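Local atomic coordinates of Na Glutathione S-transferase 1 (Necator americanus, PDB entry 2ON7), a protein that probably catalyses the conjugation of glutathione to electrophilic compounds in the human hookworm. Residues T154-D157 and L158-S161; N164-M167 and L168-P172. All blocks are in the same frame, centred on the assembly; numbering follows the deposited sequence.

Contact 1 (T154-D157 and L158-S161); sequences TWVD and LLVS
Trp-155 and Leu-159, one helical turn apart, lay their side chains alongside each other, and CD1 of Leu-159 approaches the six-membered ring of the indole obliquely, 3.8 Å from CZ3 of Trp-155. The same methyl lies more loosely against CG1 of Val-156. In Trp-155, CG sits between the backbone N and the carbonyl carbon (chi1 63°), which turns the indole to lie beside Leu-159. Beyond this apolar patch the ring packs on helices 16-25, 64-75 and 82-109.

Among the backbone bonds, Trp-155 O takes a straight one from Leu-159 N (3.3 Å) and a bent one from Leu-158 N (3.2 Å). Asp-157 O takes two donors from within the helix, meeting it from opposite faces of its plane: Ser-161 N at 2.9 Å and the hydroxyl OG of Ser-161 at 2.7 Å; His-184 NE2 adds a weak bond to the same oxygen. That hydroxyl is folded back onto the preceding turn with chi1 at 66°.

At the start of the helix, OD1 of Asp-157 receives Thr-154 N at 2.9 Å on its anti side, close to the carboxylate plane, while OD2 is bound by Leu-148 N. Both carboxylate oxygens are thus engaged in a buried setting. With Leu-158 also packed on Leu-153, this Thr-x-x-Asp start corresponds to the N-capping region and hydrophobic staple familiar from glutathione S-transferases, here with the Asp-to-backbone half of the capping box.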
ATOM      1  N   THR A 154      12.729  11.723   2.738  1.00 10.94           N
ATOM      2  CA  THR A 154      12.365  10.410   2.229  1.00 10.33           C
ATOM      3  C   THR A 154      11.204  10.619   1.265  1.00 10.11           C
ATOM      4  O   THR A 154      10.619  11.706   1.240  1.00 10.62           O
ATOM      5  CB  THR A 154      11.901   9.444   3.356  1.00  9.57           C
ATOM      6  OG1 THR A 154      10.631   9.873   3.851  1.00  9.92           O
ATOM      7  CG2 THR A 154      12.907   9.374   4.512  1.00  8.57           C
ATOM      8  N   TRP A 155      10.851   9.586   0.497  1.00  9.22           N
ATOM      9  CA  TRP A 155       9.777   9.678  -0.502  1.00  8.30           C
ATOM     10  C   TRP A 155       8.385  10.053   0.007  1.00  9.65           C
ATOM     11  O   TRP A 155       7.608  10.604  -0.771  1.00 11.12           O
ATOM     12  CB  TRP A 155       9.702   8.388  -1.385  1.00  7.83           C
ATOM     13  CG  TRP A 155       9.372   7.073  -0.709  1.00  5.84           C
ATOM     14  CD1 TRP A 155      10.222   6.283   0.031  1.00  5.67           C
ATOM     15  CD2 TRP A 155       8.122   6.353  -0.771  1.00  4.42           C
ATOM     16  NE1 TRP A 155       9.561   5.145   0.450  1.00  5.44           N
ATOM     17  CE2 TRP A 155       8.279   5.168  -0.031  1.00  2.50           C
ATOM     18  CE3 TRP A 155       6.879   6.610  -1.378  1.00  7.71           C
ATOM     19  CZ2 TRP A 155       7.232   4.241   0.138  1.00  7.30           C
ATOM     20  CZ3 TRP A 155       5.834   5.682  -1.233  1.00  6.17           C
ATOM     21  CH2 TRP A 155       6.026   4.499  -0.484  1.00  7.07           C
ATOM     22  N   VAL A 156       8.005   9.721   1.257  1.00 10.64           N
ATOM     23  CA  VAL A 156       6.692  10.190   1.759  1.00  9.55           C
ATOM     24  C   VAL A 156       6.603  11.715   1.842  1.00  8.79           C
ATOM     25  O   VAL A 156       5.539  12.270   1.601  1.00  8.93           O
ATOM     26  CB  VAL A 156       6.300   9.771   3.202  1.00 10.01           C
ATOM     27  CG1 VAL A 156       5.168   8.795   3.191  1.00 10.61           C
ATOM     28  CG2 VAL A 156       7.458   9.440   4.066  1.00  8.80           C
ATOM     29  N   ASP A 157       7.680  12.370   2.265  1.00  7.85           N
ATOM     30  CA  ASP A 157       7.740  13.842   2.251  1.00  7.60           C
ATOM     31  C   ASP A 157       7.133  14.435   0.928  1.00  8.46           C
ATOM     32  O   ASP A 157       6.373  15.396   0.948  1.00  8.86           O
ATOM     33  CB  ASP A 157       9.187  14.293   2.494  1.00  6.09           C
ATOM     34  CG  ASP A 157       9.675  13.950   3.930  1.00  4.96           C
ATOM     35  OD1 ASP A 157      10.786  13.404   4.113  1.00  2.00           O
ATOM     36  OD2 ASP A 157       8.898  14.212   4.889  1.00  3.99           O
ATOM     37  N   LEU A 158       7.423  13.782  -0.192  1.00  9.24           N
ATOM     38  CA  LEU A 158       7.047  14.232  -1.522  1.00  9.95           C
ATOM     39  C   LEU A 158       5.603  13.937  -1.813  1.00  9.79           C
ATOM     40  O   LEU A 158       4.865  14.805  -2.281  1.00  9.60           O
ATOM     41  CB  LEU A 158       7.932  13.543  -2.568  1.00  9.82           C
ATOM     42  CG  LEU A 158       9.439  13.513  -2.388  1.00  9.96           C
ATOM     43  CD1 LEU A 158      10.007  12.562  -3.437  1.00  7.15           C
ATOM     44  CD2 LEU A 158      10.010  14.926  -2.573  1.00  9.78           C
ATOM     45  N   LEU A 159       5.213  12.701  -1.535  1.00 10.09           N
ATOM     46  CA  LEU A 159       3.826  12.292  -1.621  1.00 10.39           C
ATOM     47  C   LEU A 159       2.880  13.306  -1.013  1.00 10.00           C
ATOM     48  O   LEU A 159       1.928  13.769  -1.677  1.00 11.40           O
ATOM     49  CB  LEU A 159       3.628  10.960  -0.903  1.00 10.30           C
ATOM     50  CG  LEU A 159       3.800   9.639  -1.643  1.00 12.45           C
ATOM     51  CD1 LEU A 159       3.368   8.510  -0.682  1.00  8.51           C
ATOM     52  CD2 LEU A 159       3.033   9.593  -3.041  1.00  8.73           C
ATOM     53  N   VAL A 160       3.149  13.623   0.246  1.00  8.87           N
ATOM     54  CA  VAL A 160       2.304  14.474   1.110  1.00  8.59           C
ATOM     55  C   VAL A 160       2.444  15.973   0.793  1.00  8.74           C
ATOM     56  O   VAL A 160       1.443  16.693   0.703  1.00  8.84           O
ATOM     57  CB  VAL A 160       2.653  14.220   2.626  1.00  8.27           C
ATOM     58  CG1 VAL A 160       1.883  15.116   3.551  1.00  6.64           C
ATOM     59  CG2 VAL A 160       2.475  12.747   2.991  1.00  6.37           C
ATOM     60  N   SER A 161       3.677  16.457   0.638  1.00  8.64           N
ATOM     61  CA  SER A 161       3.852  17.850   0.217  1.00  8.60           C
ATOM     62  C   SER A 161       3.192  18.126  -1.167  1.00  8.33           C
ATOM     63  O   SER A 161       2.402  19.030  -1.311  1.00  8.83           O
ATOM     64  CB  SER A 161       5.311  18.258   0.262  1.00  7.89           C
ATOM     65  OG  SER A 161       6.055  17.551  -0.673  1.00  6.55           O
TER

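Contact 2 (N164-M167 and L168-P172); sequences NATM and LTFVP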
ATOM      1  N   ASN A 164      -0.737  18.138  -0.983  1.00  6.20           N
ATOM      2  CA  ASN A 164      -1.233  19.337  -0.340  1.00  5.80           C
ATOM      3  C   ASN A 164      -1.240  20.536  -1.292  1.00  4.98           C
ATOM      4  O   ASN A 164      -2.209  21.304  -1.358  1.00  3.99           O
ATOM      5  CB  ASN A 164      -0.407  19.622   0.922  1.00  6.27           C
ATOM      6  CG  ASN A 164      -0.634  18.584   1.997  1.00  8.61           C
ATOM      7  OD1 ASN A 164       0.107  18.514   3.002  1.00  8.82           O
ATOM      8  ND2 ASN A 164      -1.695  17.771   1.811  1.00 10.17           N
ATOM      9  N   ALA A 165      -0.146  20.656  -2.034  1.00  4.60           N
ATOM     10  CA  ALA A 165       0.044  21.691  -3.015  1.00  4.54           C
ATOM     11  C   ALA A 165      -1.077  21.603  -4.057  1.00  4.12           C
ATOM     12  O   ALA A 165      -1.816  22.547  -4.260  1.00  3.64           O
ATOM     13  CB  ALA A 165       1.389  21.523  -3.626  1.00  4.44           C
ATOM     14  N   THR A 166      -1.235  20.438  -4.673  1.00  5.23           N
ATOM     15  CA  THR A 166      -2.385  20.154  -5.569  1.00  5.50           C
ATOM     16  C   THR A 166      -3.765  20.509  -4.948  1.00  6.17           C
ATOM     17  O   THR A 166      -4.543  21.248  -5.558  1.00  6.54           O
ATOM     18  CB  THR A 166      -2.366  18.670  -6.011  1.00  5.99           C
ATOM     19  OG1 THR A 166      -1.173  18.410  -6.751  1.00  5.29           O
ATOM     20  CG2 THR A 166      -3.605  18.311  -6.867  1.00  6.47           C
ATOM     21  N   MET A 167      -4.056  19.997  -3.747  1.00  6.27           N
ATOM     22  CA  MET A 167      -5.311  20.341  -3.045  1.00  7.83           C
ATOM     23  C   MET A 167      -5.608  21.847  -2.921  1.00  7.47           C
ATOM     24  O   MET A 167      -6.680  22.284  -3.340  1.00  7.16           O
ATOM     25  CB  MET A 167      -5.433  19.638  -1.674  1.00  8.35           C
ATOM     26  CG  MET A 167      -5.731  18.147  -1.824  1.00 10.97           C
ATOM     27  SD  MET A 167      -7.407  17.874  -2.541  1.00 16.88           S
ATOM     28  CE  MET A 167      -8.356  19.129  -1.757  1.00 12.97           C
ATOM     29  N   LEU A 168      -4.662  22.630  -2.397  1.00  7.33           N
ATOM     30  CA  LEU A 168      -4.793  24.109  -2.348  1.00  7.56           C
ATOM     31  C   LEU A 168      -5.356  24.722  -3.647  1.00  7.33           C
ATOM     32  O   LEU A 168      -6.023  25.745  -3.636  1.00  7.14           O
ATOM     33  CB  LEU A 168      -3.448  24.777  -1.982  1.00  7.50           C
ATOM     34  CG  LEU A 168      -2.831  24.422  -0.617  1.00  9.24           C
ATOM     35  CD1 LEU A 168      -1.738  25.396  -0.190  1.00 10.08           C
ATOM     36  CD2 LEU A 168      -3.924  24.388   0.441  1.00 11.00           C
ATOM     37  N   THR A 169      -5.063  24.079  -4.762  1.00  7.28           N
ATOM     38  CA  THR A 169      -5.551  24.504  -6.059  1.00  7.86           C
ATOM     39  C   THR A 169      -7.048  24.175  -6.274  1.00  6.88           C
ATOM     40  O   THR A 169      -7.681  24.694  -7.195  1.00  6.03           O
ATOM     41  CB  THR A 169      -4.686  23.846  -7.150  1.00  7.89           C
ATOM     42  OG1 THR A 169      -3.323  24.277  -6.985  1.00 10.87           O
ATOM     43  CG2 THR A 169      -5.139  24.266  -8.461  1.00 10.30           C
ATOM     44  N   PHE A 170      -7.597  23.299  -5.425  1.00  6.44           N
ATOM     45  CA  PHE A 170      -9.020  22.943  -5.487  1.00  6.26           C
ATOM     46  C   PHE A 170      -9.789  23.377  -4.258  1.00  5.63           C
ATOM     47  O   PHE A 170     -10.966  23.707  -4.344  1.00  5.77           O
ATOM     48  CB  PHE A 170      -9.205  21.446  -5.726  1.00  6.71           C
ATOM     49  CG  PHE A 170      -8.795  21.007  -7.099  1.00  6.87           C
ATOM     50  CD1 PHE A 170      -7.705  20.171  -7.273  1.00  8.98           C
ATOM     51  CD2 PHE A 170      -9.469  21.463  -8.217  1.00  9.22           C
ATOM     52  CE1 PHE A 170      -7.310  19.763  -8.537  1.00  8.80           C
ATOM     53  CE2 PHE A 170      -9.076  21.066  -9.479  1.00 10.01           C
ATOM     54  CZ  PHE A 170      -7.980  20.213  -9.631  1.00  8.38           C
ATOM     55  N   VAL A 171      -9.101  23.380  -3.119  1.00  5.12           N
ATOM     56  CA  VAL A 171      -9.667  23.726  -1.828  1.00  4.31           C
ATOM     57  C   VAL A 171      -8.733  24.723  -1.121  1.00  4.51           C
ATOM     58  O   VAL A 171      -7.847  24.310  -0.355  1.00  4.89           O
ATOM     59  CB  VAL A 171      -9.899  22.453  -0.961  1.00  4.21           C
ATOM     60  CG1 VAL A 171     -10.599  22.807   0.313  1.00  2.08           C
ATOM     61  CG2 VAL A 171     -10.708  21.381  -1.741  1.00  3.35           C
ATOM     62  N   PRO A 172      -8.936  26.039  -1.366  1.00  4.07           N
ATOM     63  CA  PRO A 172      -8.052  27.105  -0.856  1.00  4.32           C
ATOM     64  C   PRO A 172      -7.780  27.073   0.672  1.00  4.54           C
ATOM     65  O   PRO A 172      -6.702  27.462   1.108  1.00  4.82           O
ATOM     66  CB  PRO A 172      -8.780  28.415  -1.278  1.00  4.04           C
ATOM     67  CG  PRO A 172     -10.201  28.006  -1.610  1.00  3.18           C
ATOM     68  CD  PRO A 172     -10.060  26.594  -2.147  1.00  4.04           C
TER
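Met-167 curls its thioether alongside Val-171, bringing CE to within 3.3 Å of CG2 of Val-171, closer than methyl groups usually pack, so the exact distance is doubtful. Successive bends at chi2 (-67°) and chi3 (-39°) turn the end of the methionine along the chain toward the valine, and the two side chains point the same way. Nearby, the Phe-170 ring brings CE1 to 4.3 Å from CG2 of Thr-166, and CB of Phe-170 rests 3.6 Å from Met-167 O.

The backbone beneath sets these positions. Leu-168 N makes a straight bond of 3.0 Å to Asn-164 O, and the leucine CG leans over the same oxygen. The next bond is shorter in span and more bent: Thr-169 N reaches Thr-166 O at 3.0 Å, a three-residue step in place of the four-residue one. Val-171 N then returns to Met-167 O at 2.7 Å, which holds the valine beside the methionine; a second approach to that oxygen, from Phe-170 N, is too short to be relied on.

Further out, Thr-166 OG1 is bonded to Arg-12 NH2 and to Glu-162 O, anchoring the final turn. Met-167 and Val-171 both press on Phe-105 of helix 82-109 and Leu-125 of helix 117-141, Phe-170 meets Val-109, and Asn-164, Ala-165 and Leu-168 lie against helix 179-189, placing the end of helix 155-168 among three others.

From the N terminus, the chain first builds the sheet-bearing thioredoxin-like domain, then helices 82-109 and 117-141, before reaching helix 155-168, which carries contact 1 from Trp-155 onward and the first half of contact 2, to Leu-168. Contact 1 opens that helix and contact 2 follows where it gives way to the loop before helix 179-189; they come in series, neither nested nor crossed, with centres about 16 Å apart. Neither closes a long loop; each spans about two turns of continuous chain. Contact 1 faces helices 16-25 and 64-75 of the N-terminal domain; contact 2 lies among helices 117-141 and 179-189 and is also tied to the N-terminal domain through Arg-12. Helix 82-109 runs beside both.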